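Local coordinates for protein NURA (Sulfolobus solfataricus, PDB 2YGK) that processes the ends of linear double-stranded DNA as a manganese-dependent repair nuclease, probably acting with HerA to resect the 5' strand at double-strand breaks, at residues Asp128-Asp133 against Glu191-Asn196; Leu115-Ala120 against Phe184-Ile189; Asn196-Ser201 against Ile270-Val275; Thr51-Ala56 against Ile80-Gly85. All coordinates share one frame; numbering follows the deposited sequence.

Contact 1 of 4, residues Asp128-Asp133 against Glu191-Asn196; sequences DYILMD and EEYDGN. With MN (manganese (II) ion), chain C.
Asn196 and Ile130 bury more surface here than any other residue, and they meet through the backbone. The carbonyl oxygen of Asn196 receives the N-H of Ile130 at 2.8 Å, close to straight at 163°, with the donor nearly along the C=O axis. The same oxygen lies 3.3 Å from Tyr129 CA in a C-H...O contact and obliquely beside the Tyr129 ring. CB of the Asn196 side chain rests 3.7 Å from Asp128 O. Ile130 reaches further: with CG1 anti to the carbonyl carbon (chi1 -60°) and the chain extended beyond it, CD1 is set over the middle of the Tyr193 ring, 3.7 Å from its centroid and only 6° off the ring normal. Glu192 CG covers the opposite face, so the phenol is clamped between two aliphatic groups. Cutting Tyr193 back to alanine is likely to leave Ile130 CD1 without its aromatic platform and to open a gap between it and Glu192 CG. At the other end of 128-133, Asp133 OD2 binds manganese at 2.5 Å, together with Asp58. Helix 171-193 thus ends beside strand 129-133 and leads into its parallel neighbour 197-201, a beta-alpha-beta crossover of the RNase H-like fold.

Contact 2 of 4, residues Leu115-Ala120 against Phe184-Ile189; sequences LELSLA and FLVSKI
No ring enters the seam in which Leu117 meets Leu185, Val186 and Ile189. Phe184, the one aromatic residue of the two segments, lies to the side: Lys188 CG sits 4.3 Å above one face of its ring, offset toward the rim, and Val160, Glu247 and Ile248 also touch this side chain. The carboxylate of Glu116 also lies apart from the seam and forms a salt bridge with Lys139. The side chains that meet are all aliphatic and buried. Leu117 is their centre and uses both branches: CD1 comes to 3.7 Å from Leu185 CB and also reaches Val186 CG2, while CD2 is 3.9 Å from Ile189 CD1. Val186 contributes by this one methyl although its CB is directed away from the other helix. Ile189 crosses Leu117 at about a right angle. Its CG1 is anti to the carbonyl carbon (chi1 -66°) and the chain runs on extended, which brings CD1 against helix 104-123, 3.7 Å from Ala120 CB and 3.5 Å from Leu117 O. The small side chain of Ala120 probably allows this close approach. On helix 104-123, Leu115 O serves two donors from the same face of its plane, the backbone N of Leu119 and, at 3.3 Å, Ser118 OG. The axes of 115-120 and 184-189 approach to 9.4 Å and run in nearly the same direction, 22° apart. Leu115 and Leu119 touch strand 70-82 and Ala120 touches Ile57, which places this near-parallel helix pair as a layer against the central sheet, the alpha/beta layering of an RNase H-like domain.

Contact 3 of 4, residues Asn196-Ser201 against Ile270-Val275; sequences NVLWIS and IRVDIV
Trp199 and Asp273 form one antiparallel hydrogen-bonded pair, Ser201 and Arg271 the next, and their four backbone bonds make the tight part of the contact; the shortest is Arg271 N to Ser201 O at 2.9 Å. The looser contacts are apolar, on the sheet face of Ile200 and Val272: Ile200 CG2 lies 3.9 Å from Ile270 CD1, and Leu198 runs alongside Ile274, CD2 to CD1 4.0 Å. No side opens to solvent; the face of Trp199, Ser201, Arg271 and Asp273 is polar, buried and hydrated by one water. The indole presents its edge to the strand, CD1 lying 3.2 Å from Asp273 O in the ring plane, and Val197 CG1 lies over one ring face. Beside it the water bridges the strands, hydrogen-bonded to Trp199 O at 2.7 Å and Ser201 OG at 3.0 Å, with a weak link to Asp273 OD2. Arg271 starts with CG anti to its amide nitrogen (chi1 -173°) and stays extended to NE, which meets the syn lone pair of Asp273 OD1 at 3.1 Å, almost straight at 177° and in the guanidinium plane. Ser204 takes NH1, and Thr258 also bonds OD1. A leucine instead of Arg271 would probably leave the buried Asp273 carboxylate without its countercharge and Ser204 without this donor. The chemistry is consistent with a polar patch whose charges largely offset each other; the ion pair probably helps to keep Asp273 ionised.

Contact 4 of 4, residues Thr51-Ala56 against Ile80-Gly85; sequences TCKFVA and IGDNKG
Phe54 O takes the N-H of Gly81 at 2.7 Å, nearly straight at 170°, and the CA of Ile80 also approaches this oxygen, at 3.4 Å. The return bond from Phe54 N to Gly81 O measures 3.0 Å, making Phe54 and Gly81 an antiparallel hydrogen-bonded pair. Gly81 O also lies in the plane of the Phe54 ring, 3.8 Å from CD2. In the adjoining non-hydrogen-bonded pair, Val55 CG2 and Ile80 CD1 touch loosely at 4.2 Å. Where the strands give way to loop, Lys53 and Asp82 run alongside each other in the same direction. The bend at the end of the lysine chain (chi4 70°) brings NZ to Asp82 OD2, a weak salt bridge of 3.5 Å. The other carboxylate oxygen turns back on its own segment: OD1 accepts from Gly85 N at 3.2 Å, from the anti side and out of the carboxylate plane, an Asx motif at the turn into strand 85-98. The pair belongs to the beta hairpin 54-65/70-82. Beyond Lys53 and Val55 runs strand 129-133, with Lys53 N bonded to the Asp128 carboxylate; Arg289 and Leu290 of helix 280-291 pack on Phe54, while Ile80 leans on strand 85-98.

Overall arrangement
Contacts 1, 3 and 4 follow one mixed sheet, in which strands 270-275, 197-201, 129-133, 54-65 and 70-82 lie in that order; contact 2 pairs helices 104-123 and 171-193 on one face of it. Along the chain contact 4 comes first, contacts 1 and 2 interleave, and contact 3 opens at Asn196, shared with contact 1. Contact 1 is central: its centre lies about 9 Å from that of contact 3, 10 Å from contact 2 and 14 Å from contact 4, whereas the centres of contacts 2 and 4 are about 20 Å apart. Met132 links the layers, touching Leu117, Ala120 and Trp199. Neighbouring strands 54-65 and 129-133 supply Asp58 and Asp133, which bind the manganese in this RNase H-like nuclease.

Contact 1 of 4, residues Asp128-Asp133 against Glu191-Asn196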
# COMPACT_ATOMS: atom_id res chain seq x y z
N ASP A 128 -24.38 6.38 24.84
CA ASP A 128 -23.68 7.07 25.89
C ASP A 128 -22.25 7.36 25.47
O ASP A 128 -21.65 8.34 25.90
CB ASP A 128 -23.67 6.22 27.17
CG ASP A 128 -25.08 5.88 27.67
OD1 ASP A 128 -25.95 6.79 27.71
OD2 ASP A 128 -25.33 4.69 28.00
N TYR A 129 -21.69 6.45 24.68
CA TYR A 129 -20.38 6.62 24.11
C TYR A 129 -20.39 6.26 22.62
O TYR A 129 -21.27 5.51 22.14
CB TYR A 129 -19.39 5.71 24.80
CG TYR A 129 -19.07 6.01 26.24
CD1 TYR A 129 -17.98 6.82 26.57
CD2 TYR A 129 -19.76 5.41 27.28
CE1 TYR A 129 -17.62 7.08 27.89
CE2 TYR A 129 -19.42 5.66 28.63
CZ TYR A 129 -18.33 6.50 28.93
OH TYR A 129 -17.95 6.77 30.25
N ILE A 130 -19.42 6.81 21.90
CA ILE A 130 -19.23 6.50 20.49
C ILE A 130 -17.86 5.89 20.35
O ILE A 130 -16.89 6.45 20.81
CB ILE A 130 -19.29 7.76 19.62
CG1 ILE A 130 -20.64 8.45 19.77
CG2 ILE A 130 -19.09 7.43 18.13
CD1 ILE A 130 -20.70 9.71 18.99
N LEU A 131 -17.79 4.72 19.74
CA LEU A 131 -16.52 4.07 19.48
C LEU A 131 -16.17 4.17 18.01
O LEU A 131 -16.87 3.62 17.17
CB LEU A 131 -16.60 2.59 19.85
CG LEU A 131 -17.22 2.31 21.20
CD1 LEU A 131 -17.19 0.82 21.47
CD2 LEU A 131 -16.45 3.12 22.27
N MSE A 132 -15.09 4.88 17.72
CA MSE A 132 -14.51 4.90 16.39
C MSE A 132 -13.33 3.93 16.35
O MSE A 132 -12.63 3.76 17.36
CB MSE A 132 -13.94 6.29 16.05
CG MSE A 132 -14.84 7.47 16.34
SE MSE A 132 -16.34 7.63 15.14
CE MSE A 132 -15.42 7.60 13.46
N ASP A 133 -13.10 3.39 15.15
CA ASP A 133 -11.98 2.50 14.87
C ASP A 133 -10.85 3.29 14.25
O ASP A 133 -10.96 3.76 13.16
CB ASP A 133 -12.42 1.43 13.90
CG ASP A 133 -11.30 0.51 13.51
OD1 ASP A 133 -10.67 -0.06 14.40
OD2 ASP A 133 -11.03 0.32 12.33
N GLU A 191 -17.05 18.79 19.15
CA GLU A 191 -17.87 19.79 19.83
C GLU A 191 -19.26 19.29 20.27
O GLU A 191 -19.77 19.76 21.26
CB GLU A 191 -17.96 21.09 19.04
CG GLU A 191 -18.76 21.02 17.77
CD GLU A 191 -18.92 22.37 17.12
OE1 GLU A 191 -19.14 23.37 17.86
OE2 GLU A 191 -18.83 22.44 15.87
N GLU A 192 -19.85 18.35 19.55
CA GLU A 192 -21.16 17.84 19.92
C GLU A 192 -21.02 16.73 20.99
O GLU A 192 -21.92 16.52 21.83
CB GLU A 192 -21.90 17.33 18.66
CG GLU A 192 -23.13 16.45 18.93
CD GLU A 192 -24.03 16.22 17.70
OE1 GLU A 192 -23.69 16.67 16.57
OE2 GLU A 192 -25.10 15.58 17.88
N TYR A 193 -19.90 16.01 20.98
CA TYR A 193 -19.80 14.85 21.83
C TYR A 193 -18.61 14.84 22.76
O TYR A 193 -18.35 13.81 23.37
CB TYR A 193 -19.77 13.60 20.98
CG TYR A 193 -20.95 13.40 20.09
CD1 TYR A 193 -22.17 13.00 20.61
CD2 TYR A 193 -20.84 13.57 18.71
CE1 TYR A 193 -23.29 12.79 19.78
CE2 TYR A 193 -21.95 13.35 17.87
CZ TYR A 193 -23.17 12.96 18.43
OH TYR A 193 -24.26 12.74 17.62
N ASP A 194 -17.90 15.97 22.87
CA ASP A 194 -16.93 16.21 23.98
C ASP A 194 -16.16 14.92 24.31
O ASP A 194 -15.67 14.27 23.40
CB ASP A 194 -17.62 16.79 25.24
CG ASP A 194 -17.96 18.32 25.14
OD1 ASP A 194 -18.14 18.84 24.00
OD2 ASP A 194 -18.03 19.01 26.23
N GLY A 195 -16.10 14.51 25.58
CA GLY A 195 -15.39 13.28 25.90
C GLY A 195 -16.12 11.97 25.66
O GLY A 195 -15.64 10.94 26.04
N ASN A 196 -17.29 11.98 25.04
CA ASN A 196 -18.07 10.76 24.84
C ASN A 196 -17.57 9.92 23.65
O ASN A 196 -18.10 8.86 23.36
CB ASN A 196 -19.56 11.11 24.66
CG ASN A 196 -20.19 11.85 25.88
OD1 ASN A 196 -19.75 11.72 27.03
ND2 ASN A 196 -21.24 12.62 25.61
MN MN C . -11.31 0.91 9.93

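Contact 2 of 4, residues Leu115-Ala120 against Phe184-Ile189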
# COMPACT_ATOMS: atom_id res chain seq x y z
N LEU A 115 -17.44 8.86 5.40
CA LEU A 115 -18.73 8.23 5.66
C LEU A 115 -18.82 7.77 7.11
O LEU A 115 -19.89 7.87 7.74
CB LEU A 115 -18.98 7.05 4.73
CG LEU A 115 -19.15 7.37 3.24
CD1 LEU A 115 -19.28 6.05 2.45
CD2 LEU A 115 -20.33 8.27 2.97
N GLU A 116 -17.71 7.25 7.63
CA GLU A 116 -17.63 6.90 9.04
C GLU A 116 -17.97 8.12 9.87
O GLU A 116 -18.93 8.11 10.64
CB GLU A 116 -16.23 6.42 9.43
CG GLU A 116 -15.90 5.06 8.93
CD GLU A 116 -14.45 4.64 9.11
OE1 GLU A 116 -13.94 4.62 10.22
OE2 GLU A 116 -13.81 4.28 8.13
N LEU A 117 -17.19 9.18 9.70
CA LEU A 117 -17.35 10.36 10.54
C LEU A 117 -18.73 10.95 10.34
O LEU A 117 -19.33 11.38 11.31
CB LEU A 117 -16.31 11.42 10.23
CG LEU A 117 -14.82 11.06 10.40
CD1 LEU A 117 -14.05 12.21 9.76
CD2 LEU A 117 -14.37 10.76 11.90
N SER A 118 -19.28 10.94 9.13
CA SER A 118 -20.65 11.45 9.05
C SER A 118 -21.69 10.54 9.73
O SER A 118 -22.70 11.02 10.17
CB SER A 118 -21.04 11.80 7.62
OG SER A 118 -21.43 10.64 6.93
N LEU A 119 -21.46 9.24 9.85
CA LEU A 119 -22.38 8.39 10.61
C LEU A 119 -22.21 8.63 12.11
O LEU A 119 -23.14 8.46 12.90
CB LEU A 119 -22.17 6.90 10.28
CG LEU A 119 -22.61 6.44 8.89
CD1 LEU A 119 -22.27 5.00 8.61
CD2 LEU A 119 -24.08 6.62 8.78
N ALA A 120 -21.02 9.04 12.53
CA ALA A 120 -20.84 9.40 13.93
C ALA A 120 -21.74 10.60 14.26
O ALA A 120 -22.28 10.70 15.37
CB ALA A 120 -19.37 9.71 14.21
N PHE A 184 -12.95 18.88 9.34
CA PHE A 184 -14.16 19.60 9.67
C PHE A 184 -15.17 18.68 10.32
O PHE A 184 -15.81 19.04 11.31
CB PHE A 184 -14.73 20.25 8.41
CG PHE A 184 -16.09 20.88 8.60
CD1 PHE A 184 -16.24 22.10 9.24
CD2 PHE A 184 -17.23 20.26 8.09
CE1 PHE A 184 -17.49 22.69 9.39
CE2 PHE A 184 -18.49 20.85 8.22
CZ PHE A 184 -18.62 22.06 8.88
N LEU A 185 -15.28 17.46 9.80
CA LEU A 185 -16.13 16.43 10.41
C LEU A 185 -15.71 15.97 11.82
O LEU A 185 -16.55 15.79 12.70
CB LEU A 185 -16.23 15.24 9.47
CG LEU A 185 -17.07 15.55 8.25
CD1 LEU A 185 -16.96 14.42 7.26
CD2 LEU A 185 -18.54 15.82 8.63
N VAL A 186 -14.41 15.74 12.03
CA VAL A 186 -13.93 15.44 13.39
C VAL A 186 -14.31 16.59 14.28
O VAL A 186 -14.80 16.39 15.38
CB VAL A 186 -12.42 15.27 13.46
CG1 VAL A 186 -11.94 15.30 14.89
CG2 VAL A 186 -12.00 13.97 12.78
N SER A 187 -14.10 17.81 13.78
CA SER A 187 -14.33 18.99 14.61
C SER A 187 -15.77 19.13 15.09
O SER A 187 -15.99 19.60 16.20
CB SER A 187 -13.94 20.26 13.87
OG SER A 187 -12.55 20.25 13.66
N LYS A 188 -16.73 18.74 14.27
CA LYS A 188 -18.12 18.77 14.67
C LYS A 188 -18.39 17.71 15.73
O LYS A 188 -19.09 17.97 16.70
CB LYS A 188 -19.05 18.58 13.47
CG LYS A 188 -18.91 19.74 12.45
CD LYS A 188 -20.25 20.42 12.09
CE LYS A 188 -20.87 21.20 13.27
NZ LYS A 188 -20.38 22.61 13.39
N ILE A 189 -17.79 16.54 15.55
CA ILE A 189 -17.97 15.42 16.47
C ILE A 189 -17.47 15.79 17.88
O ILE A 189 -18.15 15.58 18.86
CB ILE A 189 -17.30 14.18 15.93
CG1 ILE A 189 -18.01 13.72 14.66
CG2 ILE A 189 -17.34 13.06 16.95
CD1 ILE A 189 -17.20 12.69 13.81

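Contact 3 of 4, residues Asn196-Ser201 against Ile270-Val275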
# COMPACT_ATOMS: atom_id res chain seq x y z
N ASN A 196 -17.29 11.98 25.04
CA ASN A 196 -18.07 10.76 24.84
C ASN A 196 -17.57 9.92 23.65
O ASN A 196 -18.10 8.86 23.36
CB ASN A 196 -19.56 11.11 24.66
CG ASN A 196 -20.19 11.85 25.88
OD1 ASN A 196 -19.75 11.72 27.03
ND2 ASN A 196 -21.24 12.62 25.61
N VAL A 197 -16.56 10.41 22.93
CA VAL A 197 -16.03 9.67 21.79
C VAL A 197 -14.73 8.96 22.18
O VAL A 197 -13.79 9.59 22.71
CB VAL A 197 -15.75 10.58 20.58
CG1 VAL A 197 -15.52 9.72 19.39
CG2 VAL A 197 -16.89 11.51 20.34
N LEU A 198 -14.69 7.66 21.92
CA LEU A 198 -13.54 6.86 22.24
C LEU A 198 -12.99 6.42 20.93
O LEU A 198 -13.67 5.75 20.17
CB LEU A 198 -13.93 5.64 23.06
CG LEU A 198 -14.58 5.96 24.41
CD1 LEU A 198 -14.79 4.69 25.16
CD2 LEU A 198 -13.72 6.94 25.22
N TRP A 199 -11.75 6.79 20.68
CA TRP A 199 -11.10 6.47 19.47
C TRP A 199 -10.16 5.31 19.74
O TRP A 199 -9.07 5.49 20.29
CB TRP A 199 -10.33 7.70 19.01
CG TRP A 199 -11.18 8.94 18.88
CD1 TRP A 199 -11.53 9.83 19.87
CD2 TRP A 199 -11.72 9.47 17.67
NE1 TRP A 199 -12.28 10.86 19.36
CE2 TRP A 199 -12.41 10.66 18.01
CE3 TRP A 199 -11.69 9.05 16.34
CZ2 TRP A 199 -13.06 11.44 17.05
CZ3 TRP A 199 -12.33 9.81 15.40
CH2 TRP A 199 -13.01 11.01 15.77
N ILE A 200 -10.53 4.12 19.30
CA ILE A 200 -9.83 2.92 19.69
C ILE A 200 -9.05 2.30 18.55
O ILE A 200 -9.60 2.14 17.46
CB ILE A 200 -10.83 1.92 20.20
CG1 ILE A 200 -11.45 2.48 21.49
CG2 ILE A 200 -10.20 0.59 20.42
CD1 ILE A 200 -12.51 1.64 22.05
N SER A 201 -7.79 1.93 18.82
CA SER A 201 -6.99 1.23 17.85
C SER A 201 -6.24 0.03 18.41
O SER A 201 -5.74 0.07 19.52
CB SER A 201 -6.01 2.19 17.08
OG SER A 201 -5.27 3.09 17.90
N ILE A 270 -5.21 -2.37 23.74
CA ILE A 270 -5.69 -1.37 22.78
C ILE A 270 -5.33 0.04 23.24
O ILE A 270 -5.14 0.28 24.45
CB ILE A 270 -7.20 -1.46 22.61
CG1 ILE A 270 -7.93 -1.14 23.91
CG2 ILE A 270 -7.60 -2.85 22.16
CD1 ILE A 270 -9.47 -1.24 23.84
N ARG A 271 -5.22 0.97 22.28
CA ARG A 271 -5.02 2.39 22.56
C ARG A 271 -6.37 3.09 22.58
O ARG A 271 -7.20 2.88 21.69
CB ARG A 271 -4.19 3.02 21.46
CG ARG A 271 -3.79 4.47 21.73
CD ARG A 271 -3.16 5.13 20.50
NE ARG A 271 -2.93 6.56 20.74
CZ ARG A 271 -1.78 7.21 20.57
NH1 ARG A 271 -0.66 6.59 20.14
NH2 ARG A 271 -1.73 8.51 20.86
N VAL A 272 -6.59 3.95 23.57
CA VAL A 272 -7.81 4.76 23.59
C VAL A 272 -7.42 6.22 23.62
O VAL A 272 -6.64 6.61 24.48
CB VAL A 272 -8.66 4.48 24.82
CG1 VAL A 272 -9.86 5.34 24.78
CG2 VAL A 272 -9.06 3.00 24.93
N ASP A 273 -7.96 7.02 22.70
CA ASP A 273 -7.84 8.47 22.75
C ASP A 273 -9.20 9.04 23.09
O ASP A 273 -10.19 8.67 22.50
CB ASP A 273 -7.43 9.06 21.42
CG ASP A 273 -6.10 8.52 20.92
OD1 ASP A 273 -5.31 8.17 21.81
OD2 ASP A 273 -5.88 8.44 19.65
N ILE A 274 -9.24 9.97 24.02
CA ILE A 274 -10.48 10.60 24.42
C ILE A 274 -10.19 12.10 24.55
O ILE A 274 -9.28 12.47 25.24
CB ILE A 274 -11.04 9.94 25.73
CG1 ILE A 274 -12.17 10.74 26.34
CG2 ILE A 274 -9.99 9.80 26.77
CD1 ILE A 274 -12.79 10.01 27.53
N VAL A 275 -10.92 12.94 23.84
CA VAL A 275 -10.71 14.40 23.92
C VAL A 275 -11.27 14.98 25.23
O VAL A 275 -12.48 14.94 25.50
CB VAL A 275 -11.40 15.16 22.78
CG1 VAL A 275 -11.39 16.64 23.08
CG2 VAL A 275 -10.74 14.85 21.44
O HOH W 1 -6.53 5.36 19.50

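Contact 4 of 4, residues Thr51-Ala56 against Ile80-Gly85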
# COMPACT_ATOMS: atom_id res chain seq x y z
N THR A 51 -25.08 -1.72 32.13
CA THR A 51 -26.13 -1.08 31.34
C THR A 51 -25.71 0.25 30.76
O THR A 51 -25.85 1.29 31.43
CB THR A 51 -27.36 -0.77 32.19
OG1 THR A 51 -27.86 -1.98 32.78
CG2 THR A 51 -28.46 -0.09 31.33
N CYS A 52 -25.25 0.24 29.52
CA CYS A 52 -24.66 1.43 28.92
C CYS A 52 -24.50 1.22 27.40
O CYS A 52 -24.08 0.16 26.95
CB CYS A 52 -23.33 1.71 29.61
SG CYS A 52 -22.24 2.77 28.70
N LYS A 53 -24.86 2.23 26.62
CA LYS A 53 -25.06 2.05 25.19
C LYS A 53 -23.93 2.64 24.39
O LYS A 53 -23.55 3.79 24.58
CB LYS A 53 -26.40 2.66 24.76
CG LYS A 53 -27.55 1.69 24.74
CD LYS A 53 -28.84 2.43 24.41
CE LYS A 53 -30.03 1.50 24.14
NZ LYS A 53 -30.44 0.85 25.43
N PHE A 54 -23.40 1.81 23.49
CA PHE A 54 -22.28 2.16 22.64
C PHE A 54 -22.73 2.13 21.22
O PHE A 54 -23.37 1.15 20.80
CB PHE A 54 -21.16 1.14 22.79
CG PHE A 54 -20.59 1.07 24.17
CD1 PHE A 54 -19.54 1.89 24.54
CD2 PHE A 54 -21.13 0.19 25.10
CE1 PHE A 54 -19.02 1.83 25.83
CE2 PHE A 54 -20.61 0.12 26.38
CZ PHE A 54 -19.55 0.95 26.75
N VAL A 55 -22.43 3.21 20.47
CA VAL A 55 -22.59 3.21 19.02
C VAL A 55 -21.18 3.09 18.47
O VAL A 55 -20.34 3.96 18.70
CB VAL A 55 -23.26 4.51 18.50
CG1 VAL A 55 -23.27 4.54 16.95
CG2 VAL A 55 -24.67 4.66 19.04
N ALA A 56 -20.92 2.04 17.71
CA ALA A 56 -19.62 1.86 17.05
C ALA A 56 -19.73 2.14 15.54
O ALA A 56 -20.71 1.82 14.92
CB ALA A 56 -19.12 0.46 17.27
N ILE A 80 -25.28 -0.13 17.13
CA ILE A 80 -25.63 0.09 18.54
C ILE A 80 -25.53 -1.21 19.34
O ILE A 80 -26.12 -2.22 18.96
CB ILE A 80 -27.05 0.73 18.70
CG1 ILE A 80 -27.21 1.32 20.11
CG2 ILE A 80 -28.17 -0.29 18.42
CD1 ILE A 80 -28.08 2.58 20.17
N GLY A 81 -24.79 -1.16 20.45
CA GLY A 81 -24.65 -2.31 21.37
C GLY A 81 -24.74 -2.04 22.87
O GLY A 81 -24.26 -1.02 23.37
N ASP A 82 -25.39 -2.95 23.60
CA ASP A 82 -25.30 -2.99 25.06
C ASP A 82 -25.35 -4.42 25.53
O ASP A 82 -25.36 -5.36 24.73
CB ASP A 82 -26.40 -2.14 25.75
CG ASP A 82 -27.82 -2.61 25.43
OD1 ASP A 82 -28.02 -3.42 24.51
OD2 ASP A 82 -28.76 -2.15 26.10
N ASN A 83 -25.29 -4.58 26.85
CA ASN A 83 -25.61 -5.82 27.54
C ASN A 83 -26.61 -6.69 26.78
O ASN A 83 -26.34 -7.85 26.49
CB ASN A 83 -26.18 -5.51 28.93
CG ASN A 83 -25.15 -4.90 29.87
OD1 ASN A 83 -23.99 -4.67 29.47
ND2 ASN A 83 -25.57 -4.62 31.11
N LYS A 84 -27.76 -6.11 26.46
CA LYS A 84 -28.89 -6.86 25.92
C LYS A 84 -28.65 -7.29 24.48
O LYS A 84 -29.12 -8.33 24.05
CB LYS A 84 -30.18 -6.03 25.92
CG LYS A 84 -30.61 -5.49 27.25
CD LYS A 84 -31.91 -4.69 27.12
CE LYS A 84 -32.91 -5.06 28.24
NZ LYS A 84 -34.20 -4.30 28.15
N GLY A 85 -27.95 -6.47 23.71
CA GLY A 85 -27.69 -6.84 22.34
C GLY A 85 -26.97 -5.84 21.51
O GLY A 85 -26.67 -4.75 21.95